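Local coordinates for protein CrataBL (Crataeva tapia, PDB 4IHZ) that inhibits factor Xa and, less strongly, trypsin, and also acts as a lectin that binds glucose and N-acetylglucosamine and agglutinates erythrocytes, at residues L35-F43 / G143-P151; I114-L123 / R154-R162. All blocks are in the same frame, centred on the assembly; numbering follows the deposited sequence.

Interaction 1: L35-F43 / G143-P151; sequences LDLITQLRF and GGGRRYLAP
Gln40 and Arg147 meet side by side, amide and guanidinium nearly coplanar, and a single oxygen takes both bonds. Arg147 grips Gln40 side-on: its NE donates to Gln40 OE1 at 2.9 Å almost in line with the carbonyl bond, while Arg147 NH2 reaches the same Gln40 OE1 at 2.8 Å on a lone pair. The amide's other end is used as well, Gln40 NE2 donating to Ala17 O, which leaves the amide little freedom to flip. Bends at chi2 and chi3 bring the Arg147 guanidinium alongside the glutamine, while its CG, set by chi1 (-51°), lies over one face of the Arg42 guanidinium, 3.6 Å from Arg42 CZ. Phe43 covers the opposite face, and at the edge Arg42 NH2 makes a weak bond to Gly145 O in the type I' turn Gly143-Arg146.

Between the backbones, Gln40 N donates to Arg147 O (2.9 Å) and Leu149 N to Ile38 O (3.0 Å), on either side of the bridged pair Thr39 and Tyr148. Two waters carry the pairing beyond this single bridge. One accepts from Ile38 N and donates to Leu149 O; the other accepts from Arg147 N and donates to Gln40 O at 2.6 Å. Thr39 OG1 looks elsewhere, to Arg25 and Asp22, and Asp22 also forms a salt bridge with Arg146. Apolar contact comes from Ile38 CG2 against Leu149 CD1 at 3.6 Å, beside Phe19.

Strand 38-40, paired with strand 19-21, is thus also tied to the outer strand 148-151 of the four-stranded sheet. The two arginines come within 4.0 Å, Arg42 NH1 to Arg147 NE, with near-parallel guanidinium planes; the doubly accepting Gln40 oxygen and the Gly145 carbonyl may partly offset the unfavourable proximity of like charges.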
loop_
_atom_site.group_PDB
_atom_site.type_symbol
_atom_site.label_atom_id
_atom_site.label_comp_id
_atom_site.label_asym_id
_atom_site.label_seq_id
_atom_site.Cartn_x
_atom_site.Cartn_y
_atom_site.Cartn_z
ATOM N N LEU A 35 10.036 1.613 -7.448
ATOM C CA LEU A 35 10.026 2.991 -7.966
ATOM C C LEU A 35 8.875 3.202 -8.927
ATOM O O LEU A 35 9.064 3.296 -10.137
ATOM C CB LEU A 35 11.370 3.310 -8.633
ATOM C CG LEU A 35 11.604 4.821 -8.719
ATOM C CD1 LEU A 35 12.299 5.297 -7.460
ATOM C CD2 LEU A 35 12.467 5.115 -9.941
ATOM N N ASP A 36 7.681 3.303 -8.358
ATOM C CA ASP A 36 6.477 3.371 -9.172
ATOM C C ASP A 36 6.212 4.847 -9.466
ATOM O O ASP A 36 5.578 5.544 -8.681
ATOM C CB ASP A 36 5.310 2.731 -8.417
ATOM C CG ASP A 36 4.059 2.585 -9.279
ATOM O OD1 ASP A 36 4.177 2.182 -10.463
ATOM O OD2 ASP A 36 2.934 2.878 -8.768
ATOM N N LEU A 37 6.731 5.298 -10.603
ATOM C CA LEU A 37 6.656 6.703 -10.996
ATOM C C LEU A 37 5.246 7.125 -11.326
ATOM O O LEU A 37 4.381 6.284 -11.599
ATOM C CB LEU A 37 7.538 6.922 -12.240
ATOM C CG LEU A 37 9.006 6.605 -12.050
ATOM C CD1 LEU A 37 9.590 6.659 -13.453
ATOM C CD2 LEU A 37 9.704 7.601 -11.113
ATOM N N ILE A 38 5.020 8.441 -11.353
ATOM C CA ILE A 38 3.739 8.966 -11.814
ATOM C C ILE A 38 4.056 9.554 -13.188
ATOM O O ILE A 38 4.799 10.552 -13.286
ATOM C CB ILE A 38 3.234 10.107 -10.879
ATOM C CG1 ILE A 38 3.023 9.618 -9.433
ATOM C CG2 ILE A 38 1.938 10.745 -11.444
ATOM C CD1 ILE A 38 2.037 8.485 -9.316
ATOM N N THR A 39 3.529 8.940 -14.243
ATOM C CA THR A 39 3.920 9.319 -15.598
ATOM C C THR A 39 2.762 9.907 -16.380
ATOM O O THR A 39 1.589 9.637 -16.091
ATOM C CB THR A 39 4.539 8.157 -16.398
ATOM O OG1 THR A 39 3.619 7.065 -16.413
ATOM C CG2 THR A 39 5.883 7.723 -15.733
ATOM N N GLN A 40 3.083 10.682 -17.397
ATOM C CA GLN A 40 2.097 11.392 -18.149
ATOM C C GLN A 40 1.561 10.566 -19.312
ATOM O O GLN A 40 2.318 9.914 -20.034
ATOM C CB GLN A 40 2.714 12.707 -18.656
ATOM C CG GLN A 40 1.652 13.662 -19.200
ATOM C CD GLN A 40 2.216 14.992 -19.561
ATOM O OE1 GLN A 40 3.365 15.100 -20.039
ATOM N NE2 GLN A 40 1.419 16.030 -19.372
ATOM N N LEU A 41 0.251 10.582 -19.483
ATOM C CA LEU A 41 -0.362 9.833 -20.578
ATOM C C LEU A 41 -0.490 10.744 -21.782
ATOM O O LEU A 41 -1.440 11.509 -21.903
ATOM C CB LEU A 41 -1.760 9.382 -20.135
ATOM C CG LEU A 41 -1.834 8.479 -18.906
ATOM C CD1 LEU A 41 -3.265 8.040 -18.676
ATOM C CD2 LEU A 41 -1.016 7.258 -19.148
ATOM N N ARG A 42 0.537 10.723 -22.641
ATOM C CA ARG A 42 0.666 11.740 -23.695
ATOM C C ARG A 42 0.119 11.442 -25.081
ATOM O O ARG A 42 -0.362 12.353 -25.778
ATOM C CB ARG A 42 2.144 12.043 -23.858
ATOM C CG ARG A 42 2.690 12.862 -22.770
ATOM C CD ARG A 42 4.006 13.396 -23.222
ATOM N NE ARG A 42 4.934 12.296 -23.375
ATOM C CZ ARG A 42 6.120 12.456 -23.960
ATOM N NH1 ARG A 42 6.432 13.681 -24.442
ATOM N NH2 ARG A 42 6.960 11.411 -24.045
ATOM N N PHE A 43 0.249 10.190 -25.514
ATOM C CA PHE A 43 0.009 9.862 -26.918
ATOM C C PHE A 43 -0.901 8.651 -27.026
ATOM O O PHE A 43 -0.416 7.504 -27.041
ATOM C CB PHE A 43 1.345 9.587 -27.608
ATOM C CG PHE A 43 2.302 10.757 -27.556
ATOM C CD1 PHE A 43 3.525 10.645 -26.912
ATOM C CD2 PHE A 43 1.975 11.977 -28.155
ATOM C CE1 PHE A 43 4.406 11.724 -26.862
ATOM C CE2 PHE A 43 2.864 13.071 -28.107
ATOM C CZ PHE A 43 4.067 12.949 -27.472
ATOM N N GLY A 143 13.753 8.364 -18.348
ATOM C CA GLY A 143 12.357 7.974 -18.387
ATOM C C GLY A 143 11.951 7.010 -19.495
ATOM O O GLY A 143 10.780 6.628 -19.584
ATOM N N GLY A 144 12.890 6.660 -20.367
ATOM C CA GLY A 144 12.638 5.650 -21.399
ATOM C C GLY A 144 11.582 6.065 -22.400
ATOM O O GLY A 144 10.876 5.222 -22.977
ATOM N N GLY A 145 11.418 7.371 -22.585
ATOM C CA GLY A 145 10.425 7.864 -23.532
ATOM C C GLY A 145 9.132 8.331 -22.880
ATOM O O GLY A 145 8.213 8.785 -23.575
ATOM N N ARG A 146 9.075 8.251 -21.553
ATOM C CA ARG A 146 7.944 8.769 -20.779
ATOM C C ARG A 146 8.354 9.977 -19.945
ATOM O O ARG A 146 9.537 10.184 -19.646
ATOM C CB ARG A 146 7.374 7.720 -19.835
ATOM C CG ARG A 146 6.441 6.834 -20.497
ATOM C CD ARG A 146 5.880 5.850 -19.509
ATOM N NE ARG A 146 5.175 4.879 -20.290
ATOM C CZ ARG A 146 4.671 3.750 -19.804
ATOM N NH1 ARG A 146 4.800 3.475 -18.518
ATOM N NH2 ARG A 146 4.048 2.912 -20.623
ATOM N N ARG A 147 7.373 10.785 -19.597
ATOM C CA ARG A 147 7.591 11.914 -18.706
ATOM C C ARG A 147 7.051 11.612 -17.357
ATOM O O ARG A 147 5.966 11.014 -17.243
ATOM C CB ARG A 147 6.931 13.163 -19.265
ATOM C CG ARG A 147 7.351 13.384 -20.723
ATOM C CD ARG A 147 7.389 14.824 -21.102
ATOM N NE ARG A 147 6.133 15.517 -20.867
ATOM C CZ ARG A 147 5.948 16.796 -21.163
ATOM N NH1 ARG A 147 6.934 17.490 -21.743
ATOM N NH2 ARG A 147 4.792 17.377 -20.924
ATOM N N TYR A 148 7.767 12.013 -16.322
ATOM C CA TYR A 148 7.389 11.639 -14.947
ATOM C C TYR A 148 7.454 12.856 -14.057
ATOM O O TYR A 148 8.155 13.824 -14.351
ATOM C CB TYR A 148 8.314 10.528 -14.418
ATOM C CG TYR A 148 9.775 10.890 -14.442
ATOM C CD1 TYR A 148 10.352 11.522 -13.337
ATOM C CD2 TYR A 148 10.552 10.597 -15.544
ATOM C CE1 TYR A 148 11.712 11.871 -13.358
ATOM C CE2 TYR A 148 11.888 10.947 -15.567
ATOM C CZ TYR A 148 12.449 11.547 -14.455
ATOM O OH TYR A 148 13.776 11.902 -14.461
ATOM N N LEU A 149 6.723 12.815 -12.961
ATOM C CA LEU A 149 6.716 13.906 -11.973
ATOM C C LEU A 149 7.909 13.800 -11.018
ATOM O O LEU A 149 8.286 12.712 -10.609
ATOM C CB LEU A 149 5.392 13.909 -11.197
ATOM C CG LEU A 149 4.128 14.180 -11.989
ATOM C CD1 LEU A 149 3.025 14.161 -10.950
ATOM C CD2 LEU A 149 4.195 15.546 -12.703
ATOM N N ALA A 150 8.527 14.949 -10.727
ATOM C CA ALA A 150 9.723 14.981 -9.867
ATOM C C ALA A 150 9.806 16.317 -9.150
ATOM O O ALA A 150 9.484 17.360 -9.715
ATOM C CB ALA A 150 10.936 14.768 -10.698
ATOM N N PRO A 151 10.276 16.299 -7.899
ATOM C CA PRO A 151 10.347 17.568 -7.148
ATOM C C PRO A 151 11.689 18.251 -7.372
ATOM O O PRO A 151 12.626 18.107 -6.584
ATOM C CB PRO A 151 10.168 17.114 -5.693
ATOM C CG PRO A 151 10.783 15.737 -5.667
ATOM C CD PRO A 151 10.538 15.126 -7.046
HETATM O O HOH W 1 7.241 10.223 -10.919
HETATM O O HOH W 2 4.798 10.418 -20.664
#

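Interaction 2: I114-L123 / R154-R162; sequences IERHGDSYKL and RPLAVRFTR
Tyr121 and Val158 form one antiparallel hydrogen-bonded pair, Val158 N to Tyr121 O at 2.8 Å and nearly straight, Tyr121 N to Val158 O at 3.0 Å, although the axes of strands 120-123 and 158-162 lie at 99° to each other. Beyond the bridge, a water replaces direct pairing, accepting from Leu123 N and donating to Leu156 O.

Phe160 supplies the largest apolar contact. Its CE2 lies 3.7 Å from Tyr121 CB, and the two rings meet obliquely, their planes at 46°. The Ile114 side chain runs to meet that of Phe160, with CG2 3.7 Å from Phe160 CE2 and CD1 close to Phe160 CZ, while Leu123 CD2 approaches the phenyl edge near its plane. The phenyl group thus touches residues of both hairpin strands. Val158 adds its CG2 branch, which packs on the Tyr121 carbonyl.

At the other end, His117 and Pro155 cross at about a right angle, with Pro155 CG 3.5 Å from His117 CE1 and Pro155 CB over one imidazole face, offset toward the rim. His117 extends its ring anti to the backbone N (chi1 178°), which carries it across to the proline; Ala157 CB sits at the ring edge, 3.8 Å from His117 CD2, and also meets Ser120 OG. The extended chain of Lys122 crosses the proline at a slant, CD against Pro155 CB, its ammonium going on to a salt bridge with Asp135.

The hairpin 112-117/120-125, closed by the type II' turn His117-Ser120, thus packs against the closing C-terminal strand, which pairs with the N-terminal strand 8-12. Such joining of the chain's two terminal strands beside a hairpin fits the beta-trefoil fold of Kunitz-type inhibitors.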
loop_
_atom_site.group_PDB
_atom_site.type_symbol
_atom_site.label_atom_id
_atom_site.label_comp_id
_atom_site.label_asym_id
_atom_site.label_seq_id
_atom_site.Cartn_x
_atom_site.Cartn_y
_atom_site.Cartn_z
ATOM N N ILE A 114 -0.576 21.873 -2.031
ATOM C CA ILE A 114 -1.093 22.528 -3.241
ATOM C C ILE A 114 -0.899 24.033 -3.014
ATOM O O ILE A 114 -1.360 24.572 -2.003
ATOM C CB ILE A 114 -2.579 22.237 -3.450
ATOM C CG1 ILE A 114 -2.785 20.731 -3.668
ATOM C CG2 ILE A 114 -3.116 23.030 -4.668
ATOM C CD1 ILE A 114 -4.279 20.289 -3.695
ATOM N N GLU A 115 -0.185 24.680 -3.926
ATOM C CA GLU A 115 0.044 26.143 -3.802
ATOM C C GLU A 115 -0.444 26.853 -5.018
ATOM O O GLU A 115 -0.397 26.302 -6.116
ATOM C CB GLU A 115 1.520 26.461 -3.571
ATOM C CG GLU A 115 2.028 25.902 -2.231
ATOM C CD GLU A 115 3.500 26.119 -1.961
ATOM O OE1 GLU A 115 4.222 26.684 -2.818
ATOM O OE2 GLU A 115 3.950 25.683 -0.865
ATOM N N ARG A 116 -0.893 28.103 -4.851
ATOM C CA ARG A 116 -1.233 28.875 -6.050
ATOM C C ARG A 116 0.015 29.199 -6.865
ATOM O O ARG A 116 1.090 29.427 -6.321
ATOM C CB ARG A 116 -1.963 30.168 -5.714
ATOM C CG ARG A 116 -3.311 29.913 -5.077
ATOM C CD ARG A 116 -4.148 31.167 -5.083
ATOM N NE ARG A 116 -5.514 30.869 -4.620
ATOM C CZ ARG A 116 -6.463 30.315 -5.383
ATOM N NH1 ARG A 116 -6.231 29.988 -6.648
ATOM N NH2 ARG A 116 -7.652 30.064 -4.850
ATOM N N HIS A 117 -0.160 29.216 -8.173
ATOM C CA HIS A 117 0.935 29.454 -9.092
ATOM C C HIS A 117 0.298 30.157 -10.266
ATOM O O HIS A 117 -0.407 29.544 -11.075
ATOM C CB HIS A 117 1.549 28.106 -9.520
ATOM C CG HIS A 117 2.657 28.238 -10.516
ATOM N ND1 HIS A 117 3.886 28.772 -10.200
ATOM C CD2 HIS A 117 2.723 27.883 -11.821
ATOM C CE1 HIS A 117 4.657 28.763 -11.274
ATOM N NE2 HIS A 117 3.971 28.238 -12.275
ATOM N N GLY A 118 0.506 31.476 -10.361
ATOM C CA GLY A 118 -0.224 32.221 -11.377
ATOM C C GLY A 118 -1.721 32.088 -11.131
ATOM O O GLY A 118 -2.176 32.157 -9.994
ATOM N N ASP A 119 -2.497 31.861 -12.187
ATOM C CA ASP A 119 -3.940 31.689 -11.991
ATOM C C ASP A 119 -4.280 30.235 -11.835
ATOM O O ASP A 119 -5.463 29.867 -11.794
ATOM C CB ASP A 119 -4.746 32.259 -13.145
ATOM C CG ASP A 119 -5.001 33.739 -12.989
ATOM O OD1 ASP A 119 -5.072 34.224 -11.830
ATOM O OD2 ASP A 119 -5.151 34.413 -14.018
ATOM N N SER A 120 -3.245 29.414 -11.716
ATOM C CA SER A 120 -3.472 27.976 -11.498
ATOM C C SER A 120 -2.799 27.531 -10.206
ATOM O O SER A 120 -2.684 28.308 -9.248
ATOM C CB SER A 120 -2.966 27.144 -12.672
ATOM O OG SER A 120 -1.600 27.332 -12.858
ATOM N N TYR A 121 -2.384 26.263 -10.160
ATOM C CA TYR A 121 -1.808 25.698 -8.958
ATOM C C TYR A 121 -0.498 25.037 -9.293
ATOM O O TYR A 121 -0.161 24.843 -10.465
ATOM C CB TYR A 121 -2.777 24.690 -8.318
ATOM C CG TYR A 121 -4.079 25.294 -7.851
ATOM C CD1 TYR A 121 -4.157 25.942 -6.595
ATOM C CD2 TYR A 121 -5.216 25.243 -8.639
ATOM C CE1 TYR A 121 -5.355 26.500 -6.159
ATOM C CE2 TYR A 121 -6.420 25.818 -8.201
ATOM C CZ TYR A 121 -6.468 26.433 -6.952
ATOM O OH TYR A 121 -7.644 26.997 -6.494
ATOM N N LYS A 122 0.241 24.674 -8.262
ATOM C CA LYS A 122 1.345 23.759 -8.409
ATOM C C LYS A 122 1.348 22.816 -7.215
ATOM O O LYS A 122 0.814 23.126 -6.141
ATOM C CB LYS A 122 2.672 24.502 -8.474
ATOM C CG LYS A 122 3.053 25.244 -7.203
ATOM C CD LYS A 122 4.367 25.973 -7.378
ATOM C CE LYS A 122 4.652 26.798 -6.122
ATOM N NZ LYS A 122 5.963 27.519 -6.218
ATOM N N LEU A 123 1.916 21.639 -7.427
ATOM C CA LEU A 123 2.212 20.725 -6.323
ATOM C C LEU A 123 3.635 20.954 -5.861
ATOM O O LEU A 123 4.550 21.224 -6.670
ATOM C CB LEU A 123 2.069 19.260 -6.782
ATOM C CG LEU A 123 0.683 18.821 -7.215
ATOM C CD1 LEU A 123 0.807 17.311 -7.587
ATOM C CD2 LEU A 123 -0.307 19.017 -6.107
ATOM N N ARG A 154 11.153 23.197 -10.539
ATOM C CA ARG A 154 10.626 23.794 -11.795
ATOM C C ARG A 154 9.142 23.447 -11.908
ATOM O O ARG A 154 8.783 22.357 -12.372
ATOM C CB ARG A 154 11.390 23.251 -12.994
ATOM C CG ARG A 154 12.860 23.608 -12.945
ATOM C CD ARG A 154 13.621 23.019 -14.114
ATOM N NE ARG A 154 13.878 21.580 -13.976
ATOM C CZ ARG A 154 14.878 21.049 -13.275
ATOM N NH1 ARG A 154 15.711 21.822 -12.585
ATOM N NH2 ARG A 154 15.047 19.730 -13.250
ATOM N N PRO A 155 8.266 24.333 -11.430
ATOM C CA PRO A 155 6.909 23.834 -11.219
ATOM C C PRO A 155 6.132 23.591 -12.502
ATOM O O PRO A 155 6.252 24.363 -13.455
ATOM C CB PRO A 155 6.241 24.925 -10.400
ATOM C CG PRO A 155 7.012 26.183 -10.740
ATOM C CD PRO A 155 8.433 25.740 -11.013
ATOM N N LEU A 156 5.374 22.505 -12.500
ATOM C CA LEU A 156 4.344 22.291 -13.514
ATOM C C LEU A 156 3.070 22.992 -13.062
ATOM O O LEU A 156 2.531 22.690 -11.989
ATOM C CB LEU A 156 4.072 20.780 -13.674
ATOM C CG LEU A 156 2.945 20.461 -14.671
ATOM C CD1 LEU A 156 3.268 20.845 -16.102
ATOM C CD2 LEU A 156 2.611 18.970 -14.560
ATOM N N ALA A 157 2.567 23.938 -13.855
ATOM C CA ALA A 157 1.238 24.493 -13.550
ATOM C C ALA A 157 0.140 23.459 -13.777
ATOM O O ALA A 157 0.047 22.869 -14.866
ATOM C CB ALA A 157 0.940 25.725 -14.400
ATOM N N VAL A 158 -0.697 23.290 -12.765
ATOM C CA VAL A 158 -1.758 22.284 -12.833
ATOM C C VAL A 158 -3.096 22.844 -12.428
ATOM O O VAL A 158 -3.214 23.887 -11.760
ATOM C CB VAL A 158 -1.460 21.000 -11.935
ATOM C CG1 VAL A 158 -0.164 20.303 -12.406
ATOM C CG2 VAL A 158 -1.387 21.375 -10.405
ATOM N N ARG A 159 -4.118 22.103 -12.851
ATOM C CA ARG A 159 -5.490 22.337 -12.487
ATOM C C ARG A 159 -6.046 21.000 -12.019
ATOM O O ARG A 159 -5.427 19.946 -12.230
ATOM C CB ARG A 159 -6.253 22.839 -13.719
ATOM C CG ARG A 159 -6.182 21.857 -14.918
ATOM C CD ARG A 159 -6.670 22.533 -16.234
ATOM N NE ARG A 159 -6.463 21.633 -17.376
ATOM C CZ ARG A 159 -7.352 20.745 -17.814
ATOM N NH1 ARG A 159 -8.568 20.664 -17.264
ATOM N NH2 ARG A 159 -7.048 19.943 -18.833
ATOM N N PHE A 160 -7.224 21.036 -11.419
ATOM C CA PHE A 160 -7.796 19.828 -10.835
ATOM C C PHE A 160 -9.212 19.678 -11.335
ATOM O O PHE A 160 -10.023 20.596 -11.210
ATOM C CB PHE A 160 -7.778 19.893 -9.309
ATOM C CG PHE A 160 -6.411 20.157 -8.732
ATOM C CD1 PHE A 160 -5.463 19.142 -8.683
ATOM C CD2 PHE A 160 -6.052 21.432 -8.268
ATOM C CE1 PHE A 160 -4.192 19.367 -8.162
ATOM C CE2 PHE A 160 -4.783 21.673 -7.736
ATOM C CZ PHE A 160 -3.842 20.641 -7.674
ATOM N N THR A 161 -9.493 18.539 -11.942
ATOM C CA THR A 161 -10.828 18.271 -12.427
ATOM C C THR A 161 -11.466 17.229 -11.526
ATOM O O THR A 161 -10.915 16.124 -11.395
ATOM C CB THR A 161 -10.756 17.773 -13.894
ATOM O OG1 THR A 161 -10.324 18.856 -14.730
ATOM C CG2 THR A 161 -12.117 17.302 -14.397
ATOM N N ARG A 162 -12.619 17.540 -10.945
ATOM C CA ARG A 162 -13.293 16.576 -10.078
ATOM C C ARG A 162 -13.710 15.385 -10.915
ATOM O O ARG A 162 -14.231 15.563 -12.023
ATOM C CB ARG A 162 -14.511 17.216 -9.400
ATOM C CG ARG A 162 -15.226 16.248 -8.490
ATOM C CD ARG A 162 -16.346 16.922 -7.713
ATOM N NE ARG A 162 -17.024 15.912 -6.903
ATOM C CZ ARG A 162 -17.677 16.155 -5.764
ATOM N NH1 ARG A 162 -17.743 17.393 -5.274
ATOM N NH2 ARG A 162 -18.240 15.148 -5.100
HETATM O O HOH W 3 3.107 21.007 -9.916
#

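Interactions 1 and 2 lie with their centres about 18 Å apart, and their segments alternate along the chain, in the order 35-43, 114-123, 143-151, 154-162. Both reach the same four-stranded antiparallel sheet, from its opposite outer regions: 143-151 contributes one outermost strand, 114-123 the hairpin that includes the other. They touch directly where Leu149 CD2 packs on Leu156 CD2 at 4.2 Å. Strand 134-139 lies between, Ile138 meeting Gln40, Arg147 and Leu156. The Arg146 side chain is about 13 Å from an N-acetylglucosamine of the protein's own attached glycan, and the Tyr121 side chain is about 3 Å from a glycerol, probably from the crystallisation liquor, that also bonds Arg116.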